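Local coordinates for protein alpha-galactosidase (Lactobacillus brevis, PDB 3MI6) that probably hydrolyses terminal, non-reducing alpha-D-galactose residues from alpha-D-galactosides, as a glycoside hydrolase of family 36, at residues Arg330-Asn335 with Gly360-Val365; Gly573-Ala578 with Gly603-Ile608; Val596-Asp601 with Gln631-Gly636. All blocks are in the same frame, centred on the assembly; numbering follows the deposited sequence.

Contact 1: residues Arg330-Asn335 with Gly360-Val365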
loop_
_atom_site.group_PDB
_atom_site.type_symbol
_atom_site.label_atom_id
_atom_site.label_comp_id
_atom_site.label_asym_id
_atom_site.label_seq_id
_atom_site.Cartn_x
_atom_site.Cartn_y
_atom_site.Cartn_z
ATOM N N ARG D 330 -0.934 -9.881 42.705
ATOM C CA ARG D 330 -2.077 -9.056 43.036
ATOM C C ARG D 330 -3.365 -9.831 43.215
ATOM O O ARG D 330 -3.681 -10.744 42.445
ATOM C CB ARG D 330 -2.216 -7.960 42.014
ATOM C CG ARG D 330 -1.194 -6.920 42.319
ATOM C CD ARG D 330 -0.597 -6.372 41.110
ATOM N NE ARG D 330 0.847 -6.319 41.204
ATOM C CZ ARG D 330 1.546 -5.366 40.625
ATOM N NH1 ARG D 330 0.903 -4.405 39.985
ATOM N NH2 ARG D 330 2.860 -5.363 40.683
ATOM N N PRO D 331 -4.119 -9.469 44.249
ATOM C CA PRO D 331 -5.245 -10.291 44.686
ATOM C C PRO D 331 -6.385 -10.318 43.652
ATOM O O PRO D 331 -6.493 -9.413 42.833
ATOM C CB PRO D 331 -5.678 -9.594 45.975
ATOM C CG PRO D 331 -5.352 -8.161 45.747
ATOM C CD PRO D 331 -4.067 -8.176 44.947
ATOM N N VAL D 332 -7.205 -11.364 43.668
ATOM C CA VAL D 332 -8.416 -11.366 42.870
ATOM C C VAL D 332 -9.478 -10.570 43.622
ATOM O O VAL D 332 -9.824 -10.897 44.751
ATOM C CB VAL D 332 -8.909 -12.790 42.606
ATOM C CG1 VAL D 332 -10.216 -12.764 41.825
ATOM C CG2 VAL D 332 -7.861 -13.566 41.861
ATOM N N LEU D 333 -9.986 -9.510 43.011
ATOM C CA LEU D 333 -10.897 -8.635 43.724
ATOM C C LEU D 333 -12.293 -8.677 43.138
ATOM O O LEU D 333 -12.495 -9.159 42.026
ATOM C CB LEU D 333 -10.381 -7.207 43.694
ATOM C CG LEU D 333 -10.309 -6.531 42.324
ATOM C CD1 LEU D 333 -11.663 -6.002 41.879
ATOM C CD2 LEU D 333 -9.301 -5.401 42.364
ATOM N N ILE D 334 -13.259 -8.177 43.898
ATOM C CA ILE D 334 -14.580 -7.915 43.358
ATOM C C ILE D 334 -14.985 -6.474 43.685
ATOM O O ILE D 334 -14.683 -5.972 44.749
ATOM C CB ILE D 334 -15.620 -8.923 43.855
ATOM C CG1 ILE D 334 -16.998 -8.559 43.303
ATOM C CG2 ILE D 334 -15.638 -8.977 45.367
ATOM C CD1 ILE D 334 -18.007 -9.652 43.434
ATOM N N ASN D 335 -15.643 -5.814 42.740
ATOM C CA ASN D 335 -15.984 -4.401 42.828
ATOM C C ASN D 335 -17.475 -4.258 42.531
ATOM O O ASN D 335 -17.961 -4.813 41.532
ATOM C CB ASN D 335 -15.133 -3.632 41.807
ATOM C CG ASN D 335 -15.338 -2.123 41.855
ATOM O OD1 ASN D 335 -16.429 -1.630 42.154
ATOM N ND2 ASN D 335 -14.281 -1.382 41.532
ATOM N N GLY D 360 -13.916 -17.955 46.315
ATOM C CA GLY D 360 -12.476 -17.934 46.471
ATOM C C GLY D 360 -11.872 -16.576 46.193
ATOM O O GLY D 360 -10.648 -16.441 46.116
ATOM N N ILE D 361 -12.727 -15.569 46.038
ATOM C CA ILE D 361 -12.269 -14.205 45.788
ATOM C C ILE D 361 -11.535 -13.667 47.018
ATOM O O ILE D 361 -11.846 -14.049 48.142
ATOM C CB ILE D 361 -13.436 -13.305 45.321
ATOM C CG1 ILE D 361 -13.846 -13.719 43.903
ATOM C CG2 ILE D 361 -13.050 -11.840 45.342
ATOM C CD1 ILE D 361 -15.058 -13.019 43.389
ATOM N N GLU D 362 -10.542 -12.810 46.805
ATOM C CA GLU D 362 -9.589 -12.472 47.856
ATOM C C GLU D 362 -9.709 -11.076 48.448
ATOM O O GLU D 362 -9.070 -10.776 49.456
ATOM C CB GLU D 362 -8.172 -12.663 47.344
ATOM C CG GLU D 362 -7.752 -14.098 47.360
ATOM C CD GLU D 362 -6.528 -14.349 46.516
ATOM O OE1 GLU D 362 -6.228 -13.487 45.660
ATOM O OE2 GLU D 362 -5.876 -15.406 46.709
HETATM N N MSE D 363 -10.520 -10.226 47.829
HETATM C CA MSE D 363 -10.602 -8.827 48.236
HETATM C C MSE D 363 -11.888 -8.198 47.748
HETATM O O MSE D 363 -12.313 -8.435 46.618
HETATM C CB MSE D 363 -9.405 -8.028 47.707
HETATM C CG MSE D 363 -9.558 -6.532 47.872
HETATM SE SE MSE D 363 -8.168 -5.500 46.969
HETATM C CE MSE D 363 -6.677 -5.813 48.182
ATOM N N PHE D 364 -12.513 -7.395 48.604
ATOM C CA PHE D 364 -13.710 -6.669 48.216
ATOM C C PHE D 364 -13.369 -5.194 48.144
ATOM O O PHE D 364 -12.673 -4.687 49.010
ATOM C CB PHE D 364 -14.852 -6.913 49.202
ATOM C CG PHE D 364 -16.103 -6.187 48.843
ATOM C CD1 PHE D 364 -16.217 -4.826 49.072
ATOM C CD2 PHE D 364 -17.149 -6.845 48.256
ATOM C CE1 PHE D 364 -17.355 -4.145 48.724
ATOM C CE2 PHE D 364 -18.288 -6.165 47.910
ATOM C CZ PHE D 364 -18.391 -4.812 48.142
ATOM N N VAL D 365 -13.847 -4.525 47.096
ATOM C CA VAL D 365 -13.602 -3.097 46.879
ATOM C C VAL D 365 -14.888 -2.276 46.774
ATOM O O VAL D 365 -15.548 -2.283 45.737
ATOM C CB VAL D 365 -12.808 -2.830 45.589
ATOM C CG1 VAL D 365 -12.472 -1.374 45.505
ATOM C CG2 VAL D 365 -11.551 -3.673 45.531
#
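I334 holds the middle of this contact, its backbone gripped on both polar atoms by the neighbouring strand. I334 N donates to M363 O (2.9 Å), and I334 O receives V365 N (2.9 Å) almost head-on, with a C=O...N angle of 173°. The parallel ladder pairs L333, I334 and N335 with M363, F364 and V365, all buried, the short segment axes running 4.7 Å apart.

Apolar side chains cover both faces of this closely paired part. On one, I334 CG2 meets F364 CD2 at 3.9 Å and lies equally close to I361 CG2, the I334 and I361 side chains crossing at about a right angle. The F364 ring, its CG set anti to the backbone N (chi1 180°), extends with I334 against helix 346-358, where both touch I352. On the other face, L333 CB lies against M363 CB and V365 CG2; here L333, M363 and V365 all reach Y475 of a strand farther round the barrel.

Towards P331 and E362, both partly exposed, the contact is more open and more polar. The extended E362 side chain brings OE1 to V332 N (3.1 Å), which meets the carboxylate oxygen on its anti side, while E362 N donates in return to V332 O (2.9 Å). The same OE1 forms a salt bridge with R630. The methyl CE of M363, a selenomethionine, touches P331 CG at 3.6 Å.

At the opposite end the N335 side chain receives W337 N at OD1, capping the turn into the next helix, and donates through ND2 to D367, predicted to bind substrate. These are the first two strands of the (beta/alpha)8 barrel, joined by a beta-alpha-beta crossover through helix 346-358 and leading to the catalytic mouth.

Contact 2: residues Gly573-Ala578 with Gly603-Ile608; sequences GAHVSA and GYELDI
G603 lies against H575, where its lack of a side chain lets the imidazole sit close: H575 CD2 is 3.5 Å from G603 CA. G603 O accepts V576 N at 2.8 Å, with the donor tilted 21° from the carbonyl plane.

Y604 follows on the other face of the pair, beside V576. Its ring, swung beside its own backbone N (chi1 -71°), runs alongside the valine and points the same way, with CE1 3.7 Å from V576 CB and 3.8 Å from V576 CG2. The hydroxyl continues past this apolar patch to Q622. V576 also touches helix 590-597, so it is held between that helix and the tyrosine.

At E605 the chain bonds to the 573-578 segment twice. Its backbone N donates to V576 O at 3.2 Å, and its extended side chain carries OE1 to H575 ND1. This His-carboxylate hydrogen bond uses the anti lone pair of OE1, which lies near the imidazole plane, although the carboxylate itself is turned 66° from the ring. The bond probably helps to set the rotation of the imidazole, which also meets W546.

L606 comes next and makes the last apolar contact: its CB lies 4.1 Å from A578 CB, while CD1 and CD2 approach the backbone oxygens of S577 and V576. Beyond it the chain turns away through an inverse gamma turn centred on D607.

Strand 572-576, helix 590-597 and strand 601-604 form the last beta-alpha-beta unit of the (beta/alpha)8 barrel, with E605 at the active-site end, about 6 Å by side chain from D549, the predicted proton donor.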
loop_
_atom_site.group_PDB
_atom_site.type_symbol
_atom_site.label_atom_id
_atom_site.label_comp_id
_atom_site.label_asym_id
_atom_site.label_seq_id
_atom_site.Cartn_x
_atom_site.Cartn_y
_atom_site.Cartn_z
ATOM N N GLY D 573 -5.277 -3.661 35.299
ATOM C CA GLY D 573 -6.444 -4.247 35.924
ATOM C C GLY D 573 -7.383 -4.740 34.827
ATOM O O GLY D 573 -7.443 -4.140 33.765
ATOM N N ALA D 574 -8.102 -5.829 35.078
ATOM C CA ALA D 574 -9.105 -6.323 34.144
ATOM C C ALA D 574 -10.192 -7.079 34.892
ATOM O O ALA D 574 -9.907 -8.062 35.550
ATOM C CB ALA D 574 -8.464 -7.225 33.123
ATOM N N HIS D 575 -11.437 -6.633 34.799
ATOM C CA HIS D 575 -12.517 -7.328 35.498
ATOM C C HIS D 575 -13.457 -8.071 34.535
ATOM O O HIS D 575 -13.774 -7.577 33.465
ATOM C CB HIS D 575 -13.335 -6.360 36.358
ATOM C CG HIS D 575 -12.524 -5.553 37.328
ATOM N ND1 HIS D 575 -13.030 -4.440 37.970
ATOM C CD2 HIS D 575 -11.257 -5.701 37.779
ATOM C CE1 HIS D 575 -12.107 -3.929 38.765
ATOM N NE2 HIS D 575 -11.021 -4.676 38.671
ATOM N N VAL D 576 -13.910 -9.254 34.927
ATOM C CA VAL D 576 -14.977 -9.930 34.206
ATOM C C VAL D 576 -16.291 -9.232 34.509
ATOM O O VAL D 576 -16.692 -9.154 35.667
ATOM C CB VAL D 576 -15.124 -11.387 34.656
ATOM C CG1 VAL D 576 -16.410 -11.989 34.094
ATOM C CG2 VAL D 576 -13.886 -12.205 34.261
ATOM N N SER D 577 -16.967 -8.726 33.477
ATOM C CA SER D 577 -18.177 -7.935 33.703
ATOM C C SER D 577 -19.459 -8.601 33.220
ATOM O O SER D 577 -19.438 -9.679 32.645
ATOM C CB SER D 577 -18.049 -6.547 33.085
ATOM O OG SER D 577 -18.077 -6.634 31.680
ATOM N N ALA D 578 -20.584 -7.954 33.482
ATOM C CA ALA D 578 -21.871 -8.533 33.131
ATOM C C ALA D 578 -22.217 -8.299 31.662
ATOM O O ALA D 578 -21.632 -7.448 30.989
ATOM C CB ALA D 578 -22.970 -7.987 34.042
ATOM N N GLY D 603 -10.229 -9.629 38.164
ATOM C CA GLY D 603 -11.131 -8.984 39.099
ATOM C C GLY D 603 -12.541 -9.201 38.601
ATOM O O GLY D 603 -12.733 -9.541 37.439
ATOM N N TYR D 604 -13.524 -9.046 39.475
ATOM C CA TYR D 604 -14.912 -9.260 39.090
ATOM C C TYR D 604 -15.734 -8.049 39.425
ATOM O O TYR D 604 -15.572 -7.467 40.487
ATOM C CB TYR D 604 -15.490 -10.525 39.737
ATOM C CG TYR D 604 -14.907 -11.763 39.138
ATOM C CD1 TYR D 604 -15.584 -12.463 38.150
ATOM C CD2 TYR D 604 -13.650 -12.203 39.517
ATOM C CE1 TYR D 604 -15.026 -13.602 37.559
ATOM C CE2 TYR D 604 -13.082 -13.327 38.942
ATOM C CZ TYR D 604 -13.776 -14.025 37.965
ATOM O OH TYR D 604 -13.212 -15.133 37.402
ATOM N N GLU D 605 -16.611 -7.665 38.511
ATOM C CA GLU D 605 -17.368 -6.431 38.658
ATOM C C GLU D 605 -18.822 -6.685 38.299
ATOM O O GLU D 605 -19.435 -5.912 37.560
ATOM C CB GLU D 605 -16.768 -5.332 37.771
ATOM C CG GLU D 605 -17.160 -3.916 38.191
ATOM C CD GLU D 605 -16.277 -2.833 37.564
ATOM O OE1 GLU D 605 -15.057 -3.061 37.388
ATOM O OE2 GLU D 605 -16.805 -1.745 37.259
ATOM N N LEU D 606 -19.361 -7.790 38.808
ATOM C CA LEU D 606 -20.747 -8.147 38.542
ATOM C C LEU D 606 -21.483 -8.625 39.785
ATOM O O LEU D 606 -20.868 -9.077 40.748
ATOM C CB LEU D 606 -20.859 -9.170 37.407
ATOM C CG LEU D 606 -20.592 -10.672 37.501
ATOM C CD1 LEU D 606 -20.618 -11.206 36.089
ATOM C CD2 LEU D 606 -19.276 -10.977 38.124
ATOM N N ASP D 607 -22.805 -8.494 39.766
ATOM C CA ASP D 607 -23.614 -8.881 40.903
ATOM C C ASP D 607 -23.717 -10.393 40.967
ATOM O O ASP D 607 -24.647 -10.977 40.416
ATOM C CB ASP D 607 -25.005 -8.278 40.790
ATOM C CG ASP D 607 -25.775 -8.385 42.074
ATOM O OD1 ASP D 607 -25.264 -9.048 43.000
ATOM O OD2 ASP D 607 -26.873 -7.796 42.170
ATOM N N ILE D 608 -22.758 -11.027 41.634
ATOM C CA ILE D 608 -22.718 -12.486 41.713
ATOM C C ILE D 608 -23.834 -13.065 42.586
ATOM O O ILE D 608 -24.091 -14.268 42.544
ATOM C CB ILE D 608 -21.353 -12.995 42.203
ATOM C CG1 ILE D 608 -20.979 -12.338 43.525
ATOM C CG2 ILE D 608 -20.283 -12.704 41.184
ATOM C CD1 ILE D 608 -19.624 -12.740 44.011
#

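Contact 3: residues Val596-Asp601 with Gln631-Gly636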
loop_
_atom_site.group_PDB
_atom_site.type_symbol
_atom_site.label_atom_id
_atom_site.label_comp_id
_atom_site.label_asym_id
_atom_site.label_seq_id
_atom_site.Cartn_x
_atom_site.Cartn_y
_atom_site.Cartn_z
ATOM N N VAL D 596 -9.936 -13.264 28.495
ATOM C CA VAL D 596 -9.276 -11.986 28.224
ATOM C C VAL D 596 -8.784 -11.331 29.529
ATOM O O VAL D 596 -7.786 -10.639 29.540
ATOM C CB VAL D 596 -10.227 -11.004 27.483
ATOM C CG1 VAL D 596 -9.538 -9.697 27.189
ATOM C CG2 VAL D 596 -10.735 -11.616 26.185
ATOM N N ALA D 597 -9.464 -11.570 30.642
ATOM C CA ALA D 597 -9.084 -10.925 31.899
ATOM C C ALA D 597 -7.941 -11.622 32.650
ATOM O O ALA D 597 -7.297 -11.012 33.503
ATOM C CB ALA D 597 -10.301 -10.721 32.814
ATOM N N PHE D 598 -7.677 -12.887 32.345
ATOM C CA PHE D 598 -6.540 -13.550 32.975
ATOM C C PHE D 598 -5.240 -12.837 32.640
ATOM O O PHE D 598 -4.327 -12.823 33.451
ATOM C CB PHE D 598 -6.393 -15.002 32.541
ATOM C CG PHE D 598 -7.551 -15.867 32.899
ATOM C CD1 PHE D 598 -8.299 -15.614 34.027
ATOM C CD2 PHE D 598 -7.882 -16.953 32.104
ATOM C CE1 PHE D 598 -9.357 -16.416 34.347
ATOM C CE2 PHE D 598 -8.936 -17.765 32.427
ATOM C CZ PHE D 598 -9.676 -17.499 33.543
ATOM N N PHE D 599 -5.137 -12.258 31.447
ATOM C CA PHE D 599 -3.870 -11.661 31.028
ATOM C C PHE D 599 -3.697 -10.234 31.561
ATOM O O PHE D 599 -3.510 -9.256 30.825
ATOM C CB PHE D 599 -3.693 -11.778 29.515
ATOM C CG PHE D 599 -3.569 -13.198 29.053
ATOM C CD1 PHE D 599 -4.698 -13.998 28.925
ATOM C CD2 PHE D 599 -2.320 -13.750 28.784
ATOM C CE1 PHE D 599 -4.595 -15.305 28.506
ATOM C CE2 PHE D 599 -2.201 -15.052 28.363
ATOM C CZ PHE D 599 -3.338 -15.839 28.222
ATOM N N GLY D 600 -3.754 -10.156 32.881
ATOM C CA GLY D 600 -3.635 -8.916 33.600
ATOM C C GLY D 600 -3.945 -9.270 35.032
ATOM O O GLY D 600 -3.669 -10.377 35.492
ATOM N N ASP D 601 -4.554 -8.331 35.731
ATOM C CA ASP D 601 -4.895 -8.528 37.126
ATOM C C ASP D 601 -6.400 -8.753 37.266
ATOM O O ASP D 601 -7.190 -7.801 37.311
ATOM C CB ASP D 601 -4.382 -7.342 37.952
ATOM C CG ASP D 601 -2.887 -7.103 37.735
ATOM O OD1 ASP D 601 -2.156 -8.100 37.549
ATOM O OD2 ASP D 601 -2.442 -5.931 37.716
ATOM N N GLN D 631 1.314 -16.406 38.907
ATOM C CA GLN D 631 2.672 -15.923 38.662
ATOM C C GLN D 631 2.963 -15.833 37.163
ATOM O O GLN D 631 3.617 -14.892 36.672
ATOM C CB GLN D 631 3.670 -16.851 39.352
ATOM C CG GLN D 631 5.103 -16.345 39.405
ATOM C CD GLN D 631 5.271 -15.135 40.303
ATOM O OE1 GLN D 631 4.463 -14.912 41.197
ATOM N NE2 GLN D 631 6.323 -14.345 40.065
ATOM N N LEU D 632 2.461 -16.825 36.436
ATOM C CA LEU D 632 2.626 -16.898 34.992
ATOM C C LEU D 632 1.843 -15.772 34.291
ATOM O O LEU D 632 2.385 -15.025 33.473
ATOM C CB LEU D 632 2.148 -18.269 34.523
ATOM C CG LEU D 632 2.360 -18.647 33.061
ATOM C CD1 LEU D 632 3.794 -18.369 32.635
ATOM C CD2 LEU D 632 1.992 -20.107 32.809
ATOM N N PHE D 633 0.566 -15.654 34.646
ATOM C CA PHE D 633 -0.342 -14.694 34.034
ATOM C C PHE D 633 0.073 -13.245 34.296
ATOM O O PHE D 633 0.172 -12.424 33.387
ATOM C CB PHE D 633 -1.750 -14.921 34.563
ATOM C CG PHE D 633 -2.539 -15.956 33.803
ATOM C CD1 PHE D 633 -2.667 -15.884 32.435
ATOM C CD2 PHE D 633 -3.188 -16.975 34.471
ATOM C CE1 PHE D 633 -3.398 -16.813 31.746
ATOM C CE2 PHE D 633 -3.921 -17.909 33.785
ATOM C CZ PHE D 633 -4.025 -17.827 32.424
ATOM N N GLN D 634 0.334 -12.933 35.552
ATOM C CA GLN D 634 0.718 -11.584 35.919
ATOM C C GLN D 634 2.157 -11.189 35.561
ATOM O O GLN D 634 2.372 -10.067 35.130
ATOM C CB GLN D 634 0.439 -11.350 37.402
ATOM C CG GLN D 634 -1.034 -11.448 37.762
ATOM C CD GLN D 634 -1.247 -11.213 39.236
ATOM O OE1 GLN D 634 -0.277 -11.140 39.992
ATOM N NE2 GLN D 634 -2.501 -11.074 39.658
ATOM N N PHE D 635 3.140 -12.076 35.725
ATOM C CA PHE D 635 4.548 -11.655 35.565
ATOM C C PHE D 635 5.346 -12.366 34.474
ATOM O O PHE D 635 6.480 -11.967 34.170
ATOM C CB PHE D 635 5.318 -11.734 36.891
ATOM C CG PHE D 635 4.644 -11.029 38.018
ATOM C CD1 PHE D 635 4.574 -9.639 38.039
ATOM C CD2 PHE D 635 4.074 -11.748 39.061
ATOM C CE1 PHE D 635 3.961 -8.979 39.074
ATOM C CE2 PHE D 635 3.449 -11.092 40.109
ATOM C CZ PHE D 635 3.392 -9.700 40.120
ATOM N N GLY D 636 4.763 -13.411 33.892
ATOM C CA GLY D 636 5.400 -14.123 32.801
ATOM C C GLY D 636 5.726 -13.242 31.616
ATOM O O GLY D 636 5.077 -12.230 31.380
#
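F633 meets F598 and F599 in an aromatic cluster, and ring contacts carry most of this contact. The F599-F633 pair is T-shaped: the edge of F633 is directed at the face of F599, the planes stand 82° apart and the centroids 5.1 Å. Within it, F633 CE1 is the atom that approaches, 3.7 Å from F599 CZ and displaced towards the rim of that ring. F598 and F633 instead lie side by side, pointing the same way, with their planes at an intermediate 39°.

A CH-pi contact adds to the ring pairs. F598 CB sits over the face of F633, 3.7 Å from the ring centroid, so that F633 presents its face to one phenylalanine and its edge to the next. With CG placed beside its own backbone N (chi1 -65°), the F599 side chain brings the end of its ring nearer to helix 630-635, one face meeting F633 CE1; it also packs on W654, I665 and Y669. An alanine in place of F633 would probably open a gap between these segments, leaving the F599 face without its edge partner and F598 CB without the ring beneath it.

Backbone and polar groups border the cluster by packing alone. F598 O rests 3.5 Å from F633 CB, and D601 OD1 lies at the same distance from Q634 CG. The carboxylate and amide are turned steeply against each other, and the amide finds its hydrogen bonds elsewhere: Q634 NE2 donates to R330 O and bonds with the hydroxyl of Y626, which also bonds G600 O.

With no hydrogen bond directly between the segments, cohesion here is apolar, and the loop after helix 590-597 is fitted to helix 630-635 by ring shape, between the barrel and the C-terminal antiparallel sheet.

How the contacts relate
All three contacts are buried, though contacts 1 and 2 each have a partly exposed end, at P331 and E362 and at A578. Contacts 1 and 2 belong to one barrel sheet and meet where it closes: strand 333-335 pairs with strand 601-604, probably through L333 O to Y604 N and N335 N to Y604 O. Both combine backbone ladders with polar side chains towards the active site. Contact 3 differs, being aromatic and away from the annotated sites, at the opposite end of strand 601-604. It shares helix 590-597 with the surroundings of contact 2, where A597 touches V576, and D601 O probably receives A574 N. Contact 1 reaches it where R330 CD packs near D601 OD2.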